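Local coordinates for minor capsid protein (Cafeteriavirus-dependent mavirus, PDB 6G42), which forms the penton of the mavirus capsid, a single jelly-roll minor capsid protein that assembles as a ring of five copies, presumably at the icosahedral vertices, at residues F66-H71 and G101-Y106; V91-F96 and V107-A112; R163-S168 and E196-I201; S202-E207 and F277-Y282. All blocks are in the same frame, centred on the assembly; numbering follows the deposited sequence. Where two conformers were deposited one is given.

Contact 1 (F66-H71 and G101-Y106); sequences FKPAGH and GYMYDY
F66 and M103 form a single antiparallel hydrogen-bonded pair, in which M103 N gives F66 O a nearly straight bond (2.9 Å, 173°) and F66 N returns a longer one of 3.3 Å to M103 O. The same F66 O also lies 3.4 Å from Y102 CA, a CA-H...O contact. The side chains of F66 and M103 run side by side in one direction. With CG anti to the carbonyl carbon (chi1 -67°) and chi2 extended (161°), M103 puts SD between F66 CD2 at 3.9 Å and P68 CG at 3.8 Å; the sulfur meets the F66 ring at a slant. K67 is extended throughout and crosses the Y102 ring, with K67 CD 3.8 Å from Y102 CE1, while F66 O sits in the ring plane at its edge. Lysine and tyrosine both end at D281, as a salt bridge and a hydrogen bond respectively, and K67 NZ also makes salt bridges with D283 and E285. G101 O comes within 3.4 Å of P68 CD. A lone antiparallel bridge flanked by a Met-aromatic contact thus ties together two loops, one just beyond the long strand 49-62 and the other leading into helix 106-120.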
loop_
_atom_site.group_PDB
_atom_site.type_symbol
_atom_site.label_atom_id
_atom_site.label_comp_id
_atom_site.label_asym_id
_atom_site.label_seq_id
_atom_site.Cartn_x
_atom_site.Cartn_y
_atom_site.Cartn_z
ATOM N N PHE C 66 -11.661 24.324 5.666
ATOM C CA PHE C 66 -11.467 24.972 6.971
ATOM C C PHE C 66 -12.767 25.640 7.434
ATOM O O PHE C 66 -13.592 26.038 6.608
ATOM C CB PHE C 66 -10.332 25.998 6.880
ATOM C CG PHE C 66 -9.873 26.527 8.213
ATOM C CD1 PHE C 66 -9.114 25.736 9.067
ATOM C CD2 PHE C 66 -10.184 27.824 8.614
ATOM C CE1 PHE C 66 -8.681 26.221 10.300
ATOM C CE2 PHE C 66 -9.749 28.318 9.843
ATOM C CZ PHE C 66 -8.999 27.515 10.687
ATOM N N LYS C 67 -12.938 25.746 8.753
ATOM C CA LYS C 67 -14.146 26.311 9.369
ATOM C C LYS C 67 -13.750 27.132 10.600
ATOM O O LYS C 67 -13.720 26.593 11.704
ATOM C CB LYS C 67 -15.100 25.186 9.767
ATOM C CG LYS C 67 -16.435 25.639 10.339
ATOM C CD LYS C 67 -17.215 24.451 10.864
ATOM C CE LYS C 67 -18.664 24.793 11.134
ATOM N NZ LYS C 67 -19.452 23.555 11.363
ATOM N N PRO C 68 -13.464 28.443 10.416
ATOM C CA PRO C 68 -12.921 29.314 11.478
ATOM C C PRO C 68 -13.667 29.383 12.818
ATOM O O PRO C 68 -13.039 29.680 13.836
ATOM C CB PRO C 68 -12.939 30.695 10.828
ATOM C CG PRO C 68 -12.767 30.421 9.385
ATOM C CD PRO C 68 -13.552 29.171 9.134
ATOM N N ALA C 69 -14.974 29.132 12.816
ATOM C CA ALA C 69 -15.791 29.210 14.035
ATOM C C ALA C 69 -15.246 28.346 15.177
ATOM O O ALA C 69 -15.160 28.804 16.313
ATOM C CB ALA C 69 -17.232 28.829 13.725
ATOM N N GLY C 70 -14.860 27.114 14.857
ATOM C CA GLY C 70 -14.366 26.149 15.846
ATOM C C GLY C 70 -12.979 26.392 16.425
ATOM O O GLY C 70 -12.632 25.789 17.447
ATOM N N HIS C 71 -12.187 27.252 15.782
ATOM C CA HIS C 71 -10.817 27.557 16.219
ATOM C C HIS C 71 -10.721 28.957 16.834
ATOM O O HIS C 71 -11.363 29.892 16.358
ATOM C CB HIS C 71 -9.846 27.461 15.037
ATOM C CG HIS C 71 -10.031 26.237 14.190
ATOM N ND1 HIS C 71 -9.353 25.059 14.419
ATOM C CD2 HIS C 71 -10.815 26.015 13.110
ATOM C CE1 HIS C 71 -9.717 24.163 13.519
ATOM N NE2 HIS C 71 -10.602 24.718 12.710
ATOM N N GLY C 101 -19.961 29.773 6.560
ATOM C CA GLY C 101 -18.909 29.814 7.597
ATOM C C GLY C 101 -17.612 29.068 7.284
ATOM O O GLY C 101 -16.825 28.795 8.192
ATOM N N TYR C 102 -17.380 28.770 6.000
ATOM C CA TYR C 102 -16.279 27.908 5.548
ATOM C C TYR C 102 -15.284 28.647 4.652
ATOM O O TYR C 102 -15.617 29.667 4.050
ATOM C CB TYR C 102 -16.825 26.726 4.744
ATOM C CG TYR C 102 -17.670 25.727 5.514
ATOM C CD1 TYR C 102 -17.108 24.908 6.497
ATOM C CD2 TYR C 102 -19.025 25.571 5.228
ATOM C CE1 TYR C 102 -17.880 23.987 7.187
ATOM C CE2 TYR C 102 -19.805 24.654 5.911
ATOM C CZ TYR C 102 -19.232 23.863 6.886
ATOM O OH TYR C 102 -20.023 22.954 7.553
ATOM N N MET C 103 -14.070 28.101 4.574
ATOM C CA MET C 103 -13.057 28.495 3.586
ATOM C C MET C 103 -12.669 27.259 2.774
ATOM O O MET C 103 -12.902 26.132 3.206
ATOM C CB MET C 103 -11.831 29.095 4.268
ATOM C CG MET C 103 -12.101 30.421 4.960
ATOM S SD MET C 103 -10.850 30.857 6.187
ATOM C CE MET C 103 -9.406 31.033 5.136
ATOM N N TYR C 104 -12.075 27.483 1.606
ATOM C CA TYR C 104 -11.885 26.428 0.599
ATOM C C TYR C 104 -10.453 26.282 0.056
ATOM O O TYR C 104 -10.232 25.593 -0.940
ATOM C CB TYR C 104 -12.882 26.657 -0.548
ATOM C CG TYR C 104 -14.322 26.452 -0.126
ATOM C CD1 TYR C 104 -15.043 27.468 0.507
ATOM C CD2 TYR C 104 -14.963 25.229 -0.342
ATOM C CE1 TYR C 104 -16.359 27.271 0.907
ATOM C CE2 TYR C 104 -16.278 25.024 0.057
ATOM C CZ TYR C 104 -16.973 26.046 0.678
ATOM O OH TYR C 104 -18.278 25.831 1.072
ATOM N N ASP C 105 -9.480 26.883 0.735
ATOM C CA ASP C 105 -8.095 26.911 0.264
ATOM C C ASP C 105 -7.158 27.167 1.450
ATOM O O ASP C 105 -7.313 28.159 2.162
ATOM C CB ASP C 105 -7.935 28.006 -0.798
ATOM C CG ASP C 105 -6.632 27.900 -1.576
ATOM O OD1 ASP C 105 -5.568 27.605 -0.983
ATOM O OD2 ASP C 105 -6.672 28.134 -2.800
ATOM N N TYR C 106 -6.180 26.284 1.650
ATOM C CA TYR C 106 -5.221 26.429 2.758
ATOM C C TYR C 106 -4.220 27.565 2.564
ATOM O O TYR C 106 -3.562 27.964 3.527
ATOM C CB TYR C 106 -4.492 25.104 3.051
ATOM C CG TYR C 106 -5.410 24.052 3.652
ATOM C CD1 TYR C 106 -6.060 24.276 4.873
ATOM C CD2 TYR C 106 -5.648 22.848 2.999
ATOM C CE1 TYR C 106 -6.916 23.332 5.413
ATOM C CE2 TYR C 106 -6.498 21.901 3.542
ATOM C CZ TYR C 106 -7.125 22.145 4.747
ATOM O OH TYR C 106 -7.975 21.203 5.273
#

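Contact 2 (V91-F96 and V107-A112); sequences VDFSTF and VDVGTA
D92 OD1 is gripped twice by S94, from the backbone N at 3.1 Å and from OG at 2.6 Å, both donors arriving from the same face of the carboxylate. The first of these bonds makes an Asx turn, which shapes the chain next to the point where D92 O approaches A112 CB. Across the contact this methyl is the centre of the packing. F93 brings its CE1 to 3.6 Å from A112 CB, and the F96 ring receives the same CB in an off-centre CH-pi contact, 4.1 Å from its centroid and 30° from the normal. Two phenylalanines of a non-regular loop thus clasp one small residue of helix 106-120, a loop-on-helix packing in which both rings meet the A112 methyl. F96 also has D108 O over one face, and T111 CG2 lies 4.1 Å from its CE2, the two side chains crossing at about a right angle. T111 OG1 donates a hydrogen bond to V107 O, which also accepts from T111 N. V91 points CG1 anti to its own N (chi1 -179°), which sets this methyl 3.8 Å from A112 O. On the F93 ring, V109 O stands at the edge near the plane, and M103 and P68 also pack against this side chain.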
loop_
_atom_site.group_PDB
_atom_site.type_symbol
_atom_site.label_atom_id
_atom_site.label_comp_id
_atom_site.label_asym_id
_atom_site.label_seq_id
_atom_site.Cartn_x
_atom_site.Cartn_y
_atom_site.Cartn_z
ATOM N N VAL C 91 -6.578 35.986 15.354
ATOM C CA VAL C 91 -6.619 35.840 13.898
ATOM C C VAL C 91 -8.077 35.998 13.447
ATOM O O VAL C 91 -8.965 35.286 13.925
ATOM C CB VAL C 91 -6.032 34.488 13.425
ATOM C CG1 VAL C 91 -6.066 34.369 11.900
ATOM C CG2 VAL C 91 -4.599 34.329 13.919
ATOM N N ASP C 92 -8.304 36.943 12.536
ATOM C CA ASP C 92 -9.637 37.257 12.027
ATOM C C ASP C 92 -9.802 36.640 10.638
ATOM O O ASP C 92 -9.080 36.993 9.708
ATOM C CB ASP C 92 -9.835 38.782 11.971
ATOM C CG ASP C 92 -11.304 39.196 11.825
ATOM O OD1 ASP C 92 -12.174 38.345 11.543
ATOM O OD2 ASP C 92 -11.595 40.400 11.993
ATOM N N PHE C 93 -10.751 35.715 10.515
ATOM C CA PHE C 93 -11.064 35.053 9.241
ATOM C C PHE C 93 -12.294 35.637 8.515
ATOM O O PHE C 93 -12.623 35.200 7.408
ATOM C CB PHE C 93 -11.254 33.546 9.474
ATOM C CG PHE C 93 -9.995 32.831 9.900
ATOM C CD1 PHE C 93 -9.065 32.404 8.954
ATOM C CD2 PHE C 93 -9.741 32.578 11.243
ATOM C CE1 PHE C 93 -7.909 31.741 9.340
ATOM C CE2 PHE C 93 -8.586 31.917 11.634
ATOM C CZ PHE C 93 -7.669 31.495 10.681
ATOM N N SER C 94 -12.935 36.646 9.109
ATOM C CA SER C 94 -14.202 37.210 8.600
ATOM C C SER C 94 -14.164 37.665 7.135
ATOM O O SER C 94 -15.161 37.522 6.420
ATOM C CB SER C 94 -14.655 38.376 9.489
ATOM O OG SER C 94 -13.633 39.347 9.635
ATOM N N THR C 95 -13.013 38.190 6.702
ATOM C CA THR C 95 -12.821 38.656 5.316
ATOM C C THR C 95 -12.552 37.556 4.278
ATOM O O THR C 95 -12.490 37.857 3.085
ATOM C CB THR C 95 -11.658 39.661 5.220
ATOM O OG1 THR C 95 -10.438 39.029 5.626
ATOM C CG2 THR C 95 -11.921 40.883 6.092
ATOM N N PHE C 96 -12.380 36.307 4.725
ATOM C CA PHE C 96 -12.075 35.164 3.838
ATOM C C PHE C 96 -13.193 34.118 3.701
ATOM O O PHE C 96 -13.095 33.213 2.870
ATOM C CB PHE C 96 -10.812 34.458 4.336
ATOM C CG PHE C 96 -9.592 35.332 4.350
ATOM C CD1 PHE C 96 -9.283 36.100 5.466
ATOM C CD2 PHE C 96 -8.742 35.381 3.250
ATOM C CE1 PHE C 96 -8.149 36.905 5.486
ATOM C CE2 PHE C 96 -7.610 36.182 3.264
ATOM C CZ PHE C 96 -7.312 36.946 4.383
ATOM N N VAL C 107 -4.111 28.082 1.337
ATOM C CA VAL C 107 -3.341 29.308 1.070
ATOM C C VAL C 107 -3.987 30.472 1.821
ATOM O O VAL C 107 -3.288 31.226 2.507
ATOM C CB VAL C 107 -3.235 29.639 -0.441
ATOM C CG1 VAL C 107 -2.500 30.954 -0.665
ATOM C CG2 VAL C 107 -2.516 28.525 -1.197
ATOM N N ASP C 108 -5.313 30.595 1.696
ATOM C CA ASP C 108 -6.090 31.640 2.381
ATOM C C ASP C 108 -6.011 31.549 3.903
ATOM O O ASP C 108 -6.023 32.575 4.588
ATOM C CB ASP C 108 -7.567 31.598 1.959
ATOM C CG ASP C 108 -7.784 31.988 0.501
ATOM O OD1 ASP C 108 -7.036 32.841 -0.028
ATOM O OD2 ASP C 108 -8.727 31.448 -0.111
ATOM N N VAL C 109 -5.948 30.328 4.430
ATOM C CA VAL C 109 -5.758 30.118 5.869
ATOM C C VAL C 109 -4.391 30.671 6.285
ATOM O O VAL C 109 -4.263 31.291 7.340
ATOM C CB VAL C 109 -5.929 28.626 6.258
ATOM C CG1 VAL C 109 -5.536 28.362 7.707
ATOM C CG2 VAL C 109 -7.373 28.195 6.042
ATOM N N GLY C 110 -3.385 30.450 5.440
ATOM C CA GLY C 110 -2.043 31.003 5.632
ATOM C C GLY C 110 -1.987 32.516 5.552
ATOM O O GLY C 110 -1.393 33.160 6.417
ATOM N N THR C 111 -2.610 33.073 4.512
ATOM C CA THR C 111 -2.709 34.528 4.319
ATOM C C THR C 111 -3.338 35.217 5.540
ATOM O O THR C 111 -2.798 36.205 6.040
ATOM C CB THR C 111 -3.516 34.868 3.043
ATOM O OG1 THR C 111 -2.895 34.257 1.906
ATOM C CG2 THR C 111 -3.589 36.382 2.802
ATOM N N ALA C 112 -4.456 34.678 6.026
ATOM C CA ALA C 112 -5.156 35.229 7.197
ATOM C C ALA C 112 -4.264 35.318 8.438
ATOM O O ALA C 112 -4.268 36.324 9.142
ATOM C CB ALA C 112 -6.400 34.410 7.502
#

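Contact 3 (R163-S168 and E196-I201); sequences RVDFNS and EFLTPI
The turn that ends helix 160-165 receives F197 and L198 from the loop leading to strand 201-207, at a place where a second subunit also reaches in. N167 carries the aromatic part of the contact. Its CG occupies the position between backbone N and carbonyl carbon (chi1 59°), and ND2 is suspended over the centre of the F197 ring, 3.5 Å above the plane, with the amide turned 57° from the ring. N167 ND2 bonds V164 O at 2.8 Å, an acceptor lying in the amide plane and met nearly head-on; together with Q246 of the second subunit, bonded to N167 OD1, it holds the amide. V164 adds CG1, 3.9 Å from F197 CE2, crossing the phenylalanine at about a right angle. D165 sets OD1 close to the edge of the F197 ring and 3.5 Å from F197 O. These two acceptors are reconciled by K60 of the second subunit, whose ammonium group makes a salt bridge with D165 OD1 and a hydrogen bond with F197 O; D165 OD2 is hydrogen-bonded to Y73 OH. L198 CD2 lies 3.8 Å from D165 CB and 4.2 Å from F166 CZ. An ST turn, I201 N to T199 OG1, leads the loop into strand 201-207. Helix 106-120 packs on the apolar part, I113 on F166 and Y106 on L198, and F142 of strand 141-145 meets the F166 ring edge-to-face.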
loop_
_atom_site.group_PDB
_atom_site.type_symbol
_atom_site.label_atom_id
_atom_site.label_comp_id
_atom_site.label_asym_id
_atom_site.label_seq_id
_atom_site.Cartn_x
_atom_site.Cartn_y
_atom_site.Cartn_z
ATOM N N ARG C 163 -0.818 26.097 18.450
ATOM C CA ARG C 163 0.125 25.048 18.848
ATOM C C ARG C 163 -0.317 23.665 18.368
ATOM O O ARG C 163 0.442 22.960 17.710
ATOM C CB ARG C 163 0.272 25.056 20.377
ATOM C CG ARG C 163 1.033 23.891 21.003
ATOM C CD ARG C 163 2.512 23.956 20.699
ATOM N NE ARG C 163 3.265 23.033 21.553
ATOM C CZ ARG C 163 3.633 21.794 21.227
ATOM N NH1 ARG C 163 3.333 21.258 20.038
ATOM N NH2 ARG C 163 4.318 21.072 22.109
ATOM N N VAL C 164 -1.550 23.293 18.697
ATOM C CA VAL C 164 -2.068 21.960 18.381
ATOM C C VAL C 164 -2.208 21.760 16.869
ATOM O O VAL C 164 -1.706 20.771 16.322
ATOM C CB VAL C 164 -3.399 21.662 19.125
ATOM C CG1 VAL C 164 -3.992 20.325 18.698
ATOM C CG2 VAL C 164 -3.164 21.624 20.627
ATOM N N ASP C 165 -2.872 22.698 16.197
ATOM C CA ASP C 165 -3.153 22.554 14.761
ATOM C C ASP C 165 -1.936 22.745 13.852
ATOM O O ASP C 165 -1.962 22.294 12.705
ATOM C CB ASP C 165 -4.302 23.475 14.343
ATOM C CG ASP C 165 -5.653 23.023 14.898
ATOM O OD1 ASP C 165 -5.729 21.983 15.594
ATOM O OD2 ASP C 165 -6.655 23.713 14.634
ATOM N N PHE C 166 -0.883 23.387 14.353
ATOM C CA PHE C 166 0.407 23.474 13.637
ATOM C C PHE C 166 1.540 22.883 14.495
ATOM O O PHE C 166 2.616 23.462 14.630
ATOM C CB PHE C 166 0.692 24.922 13.219
ATOM C CG PHE C 166 -0.412 25.542 12.403
ATOM C CD1 PHE C 166 -1.479 26.184 13.020
ATOM C CD2 PHE C 166 -0.399 25.469 11.020
ATOM C CE1 PHE C 166 -2.504 26.747 12.275
ATOM C CE2 PHE C 166 -1.419 26.038 10.269
ATOM C CZ PHE C 166 -2.472 26.678 10.898
ATOM N N ASN C 167 1.266 21.695 15.034
ATOM C CA ASN C 167 2.130 20.989 16.003
ATOM C C ASN C 167 3.520 20.570 15.525
ATOM O O ASN C 167 4.438 20.459 16.336
ATOM C CB ASN C 167 1.407 19.752 16.549
ATOM C CG ASN C 167 1.022 18.760 15.461
ATOM O OD1 ASN C 167 1.847 17.971 15.007
ATOM N ND2 ASN C 167 -0.242 18.784 15.053
ATOM N N SER C 168 3.670 20.332 14.227
ATOM C CA SER C 168 4.941 19.866 13.658
ATOM C C SER C 168 6.079 20.919 13.567
ATOM O O SER C 168 7.182 20.589 13.135
ATOM C CB SER C 168 4.680 19.233 12.290
ATOM O OG SER C 168 3.845 20.058 11.499
ATOM N N GLU C 196 -4.913 17.305 8.332
ATOM C CA GLU C 196 -5.859 16.495 9.124
ATOM C C GLU C 196 -6.401 17.205 10.380
ATOM O O GLU C 196 -7.516 16.923 10.804
ATOM C CB GLU C 196 -5.226 15.140 9.501
ATOM C CG GLU C 196 -4.014 15.229 10.421
ATOM C CD GLU C 196 -3.304 13.902 10.638
ATOM O OE1 GLU C 196 -3.987 12.870 10.800
ATOM O OE2 GLU C 196 -2.056 13.892 10.681
ATOM N N PHE C 197 -5.600 18.103 10.964
ATOM C CA PHE C 197 -5.999 18.941 12.127
ATOM C C PHE C 197 -6.831 20.181 11.774
ATOM O O PHE C 197 -7.338 20.857 12.673
ATOM C CB PHE C 197 -4.750 19.429 12.886
ATOM C CG PHE C 197 -4.118 18.389 13.768
ATOM C CD1 PHE C 197 -3.376 17.350 13.214
ATOM C CD2 PHE C 197 -4.238 18.462 15.155
ATOM C CE1 PHE C 197 -2.788 16.390 14.019
ATOM C CE2 PHE C 197 -3.653 17.506 15.968
ATOM C CZ PHE C 197 -2.928 16.466 15.399
ATOM N N LEU C 198 -6.924 20.496 10.483
ATOM C CA LEU C 198 -7.606 21.693 9.981
ATOM C C LEU C 198 -8.967 21.414 9.334
ATOM O O LEU C 198 -9.880 22.238 9.428
ATOM C CB LEU C 198 -6.692 22.410 8.975
ATOM C CG LEU C 198 -5.270 22.772 9.447
ATOM C CD1 LEU C 198 -4.510 23.514 8.360
ATOM C CD2 LEU C 198 -5.273 23.609 10.716
ATOM N N THR C 199 -9.096 20.278 8.655
ATOM C CA THR C 199 -10.357 19.916 8.000
ATOM C C THR C 199 -11.522 19.818 8.997
ATOM O O THR C 199 -11.419 19.119 10.012
ATOM C CB THR C 199 -10.263 18.609 7.165
ATOM O OG1 THR C 199 -11.543 18.324 6.587
ATOM C CG2 THR C 199 -9.819 17.394 7.998
ATOM N N PRO C 200 -12.635 20.520 8.711
ATOM C CA PRO C 200 -13.804 20.414 9.563
ATOM C C PRO C 200 -14.653 19.177 9.274
ATOM O O PRO C 200 -15.579 18.901 10.034
ATOM C CB PRO C 200 -14.590 21.670 9.204
ATOM C CG PRO C 200 -14.311 21.857 7.757
ATOM C CD PRO C 200 -12.890 21.410 7.560
ATOM N N ILE C 201 -14.344 18.447 8.200
ATOM C CA ILE C 201 -15.183 17.351 7.730
ATOM C C ILE C 201 -14.741 16.025 8.337
ATOM O O ILE C 201 -13.590 15.608 8.168
ATOM C CB ILE C 201 -15.171 17.275 6.192
ATOM C CG1 ILE C 201 -15.613 18.632 5.635
ATOM C CG2 ILE C 201 -16.076 16.142 5.693
ATOM C CD1 ILE C 201 -15.666 18.729 4.137
#

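Contact 4 (S202-E207 and F277-Y282); sequences SHIVIE and FTIYDY
A classic beta bulge, with S202 and H203 set against the single residue Y280, lies at one end of an antiparallel strand pair within the jelly roll. Y280 O satisfies both bulged donors, S202 N at 3.1 Å and H203 N at 3.3 Å, and Y280 N donates to H203 O. V205 and T278 form a second hydrogen-bonded pair: V205 N binds T278 O at 2.8 Å and T278 N binds V205 O at 2.9 Å. Along its other edge, strand 201-207 is held by backbone bonds of S202, I204 and I206 with Y240, Y238 and L235. T278 OG1 donates to E207 OE2, but the bond is weak; the glutamate arrives across the threonine at about a right angle. S202 OG is hydrogen-bonded with H203 ND1 at 3.0 Å, with K239 NZ of its own chain and with Q298 NE2 of the second subunit. D281 OD1 is bonded by H287 NE2, while OD2 takes Y102 OH and the K67 salt bridge.

On the face carrying I204, I206, F277 and I279, the packing is apolar. I206 CG1 lies over one face of the F277 ring, 3.6 Å from its centroid, and V53, F56 and L58 of strand 49-62 approach this pair. On the other face V205 CG2 touches Y280 CD1 at 3.9 Å. S202 CB stands over the centre of the Y282 ring, 3.5 Å from the centroid and 10° off its normal.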
loop_
_atom_site.group_PDB
_atom_site.type_symbol
_atom_site.label_atom_id
_atom_site.label_comp_id
_atom_site.label_asym_id
_atom_site.label_seq_id
_atom_site.Cartn_x
_atom_site.Cartn_y
_atom_site.Cartn_z
ATOM N N SER C 202 -15.682 15.368 9.014
ATOM C CA SER C 202 -15.446 14.098 9.703
ATOM C C SER C 202 -15.975 12.900 8.914
ATOM O O SER C 202 -15.202 12.032 8.513
ATOM C CB SER C 202 -16.092 14.130 11.086
ATOM O OG SER C 202 -16.111 12.841 11.677
ATOM N N HIS C 203 -17.290 12.880 8.701
ATOM C CA HIS C 203 -17.992 11.761 8.062
ATOM C C HIS C 203 -18.926 12.260 6.959
ATOM O O HIS C 203 -19.326 13.425 6.965
ATOM C CB HIS C 203 -18.820 10.992 9.098
ATOM C CG HIS C 203 -18.055 9.947 9.855
ATOM N ND1 HIS C 203 -17.413 10.203 11.047
ATOM C CD2 HIS C 203 -17.865 8.630 9.603
ATOM C CE1 HIS C 203 -16.849 9.093 11.489
ATOM N NE2 HIS C 203 -17.105 8.125 10.630
ATOM N N ILE C 204 -19.242 11.374 6.012
ATOM C CA ILE C 204 -20.268 11.606 4.987
ATOM C C ILE C 204 -21.182 10.392 5.062
ATOM O O ILE C 204 -20.722 9.253 4.967
ATOM C CB ILE C 204 -19.682 11.720 3.559
ATOM C CG1 ILE C 204 -18.792 12.966 3.440
ATOM C CG2 ILE C 204 -20.801 11.776 2.516
ATOM C CD1 ILE C 204 -17.969 13.029 2.171
ATOM N N VAL C 205 -22.475 10.658 5.201
ATOM C CA VAL C 205 -23.470 9.653 5.541
ATOM C C VAL C 205 -24.555 9.636 4.475
ATOM O O VAL C 205 -24.862 10.668 3.885
ATOM C CB VAL C 205 -24.101 9.998 6.912
ATOM C CG1 VAL C 205 -25.368 9.195 7.188
ATOM C CG2 VAL C 205 -23.092 9.789 8.032
ATOM N N ILE C 206 -25.121 8.453 4.239
ATOM C CA ILE C 206 -26.380 8.292 3.501
ATOM C C ILE C 206 -27.487 8.014 4.522
ATOM O O ILE C 206 -27.388 7.051 5.287
ATOM C CB ILE C 206 -26.315 7.124 2.496
ATOM C CG1 ILE C 206 -25.271 7.416 1.416
ATOM C CG2 ILE C 206 -27.683 6.883 1.856
ATOM C CD1 ILE C 206 -24.978 6.256 0.485
ATOM N N GLU C 207 -28.528 8.853 4.517
ATOM C CA GLU C 207 -29.705 8.694 5.399
ATOM C C GLU C 207 -31.034 8.662 4.631
ATOM O O GLU C 207 -31.098 9.029 3.451
ATOM C CB GLU C 207 -29.725 9.766 6.507
ATOM C CG GLU C 207 -29.524 11.211 6.065
ATOM C CD GLU C 207 -29.381 12.182 7.234
ATOM O OE1 GLU C 207 -28.837 11.805 8.298
ATOM O OE2 GLU C 207 -29.799 13.346 7.090
ATOM N N PHE C 277 -27.604 12.400 0.892
ATOM C CA PHE C 277 -26.228 12.476 1.388
ATOM C C PHE C 277 -26.040 13.688 2.309
ATOM O O PHE C 277 -26.429 14.809 1.975
ATOM C CB PHE C 277 -25.241 12.538 0.213
ATOM C CG PHE C 277 -25.044 11.216 -0.487
ATOM C CD1 PHE C 277 -26.007 10.724 -1.370
ATOM C CD2 PHE C 277 -23.899 10.460 -0.262
ATOM C CE1 PHE C 277 -25.828 9.505 -2.010
ATOM C CE2 PHE C 277 -23.714 9.243 -0.905
ATOM C CZ PHE C 277 -24.674 8.764 -1.780
ATOM N N THR C 278 -25.424 13.445 3.461
ATOM C CA THR C 278 -25.271 14.443 4.510
ATOM C C THR C 278 -23.842 14.414 5.029
ATOM O O THR C 278 -23.271 13.339 5.222
ATOM C CB THR C 278 -26.206 14.136 5.689
ATOM O OG1 THR C 278 -27.520 13.826 5.208
ATOM C CG2 THR C 278 -26.293 15.320 6.618
ATOM N N ILE C 279 -23.288 15.599 5.270
ATOM C CA ILE C 279 -21.934 15.759 5.773
ATOM C C ILE C 279 -22.024 16.110 7.255
ATOM O O ILE C 279 -22.732 17.045 7.619
ATOM C CB ILE C 279 -21.182 16.895 5.031
ATOM C CG1 ILE C 279 -21.186 16.664 3.516
ATOM C CG2 ILE C 279 -19.736 17.004 5.512
ATOM C CD1 ILE C 279 -20.919 17.920 2.709
ATOM N N TYR C 280 -21.299 15.369 8.094
ATOM C CA TYR C 280 -21.122 15.708 9.519
ATOM C C TYR C 280 -19.756 16.337 9.739
ATOM O O TYR C 280 -18.750 15.756 9.347
ATOM C CB TYR C 280 -21.247 14.458 10.395
ATOM C CG TYR C 280 -22.673 14.054 10.638
ATOM C CD1 TYR C 280 -23.393 13.360 9.671
ATOM C CD2 TYR C 280 -23.318 14.391 11.822
ATOM C CE1 TYR C 280 -24.714 13.002 9.880
ATOM C CE2 TYR C 280 -24.640 14.042 12.043
ATOM C CZ TYR C 280 -25.336 13.344 11.073
ATOM O OH TYR C 280 -26.650 12.991 11.298
ATOM N N ASP C 281 -19.725 17.514 10.361
ATOM C CA ASP C 281 -18.465 18.135 10.778
ATOM C C ASP C 281 -18.002 17.566 12.127
ATOM O O ASP C 281 -18.741 16.830 12.786
ATOM C CB ASP C 281 -18.603 19.664 10.861
ATOM C CG ASP C 281 -18.679 20.342 9.488
ATOM O OD1 ASP C 281 -18.796 19.646 8.457
ATOM O OD2 ASP C 281 -18.626 21.592 9.441
ATOM N N TYR C 282 -16.780 17.910 12.532
ATOM C CA TYR C 282 -16.222 17.454 13.821
ATOM C C TYR C 282 -16.932 18.028 15.050
ATOM O O TYR C 282 -16.990 17.361 16.081
ATOM C CB TYR C 282 -14.709 17.706 13.898
ATOM C CG TYR C 282 -13.927 16.634 13.186
ATOM C CD1 TYR C 282 -13.837 15.355 13.716
ATOM C CD2 TYR C 282 -13.297 16.887 11.973
ATOM C CE1 TYR C 282 -13.139 14.357 13.062
ATOM C CE2 TYR C 282 -12.593 15.893 11.310
ATOM C CZ TYR C 282 -12.521 14.628 11.857
ATOM O OH TYR C 282 -11.827 13.643 11.203
#

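The four contacts follow the chain from the region between strands 49-62 and 201-207, probably a separate lobe, to the strands of the jelly roll. Contacts 1 and 2, with centres about 9 Å apart, interleave in sequence and share the loop before helix 106-120 and the helix itself. Contact 3 follows in series, its centre about 12 Å from that of contact 1, and its segment 196-201 runs straight into the strand of contact 4 (centres about 20 Å apart), where P200 O probably bonds Y282 N. D281 of contact 4 binds K67 and Y102 of contact 1, whereas contacts 2 and 4, with centres about 25 Å apart, do not touch. Contacts 3 and 4 also meet the second subunit, so the junction within a chain adjoins an interface of the pentamer.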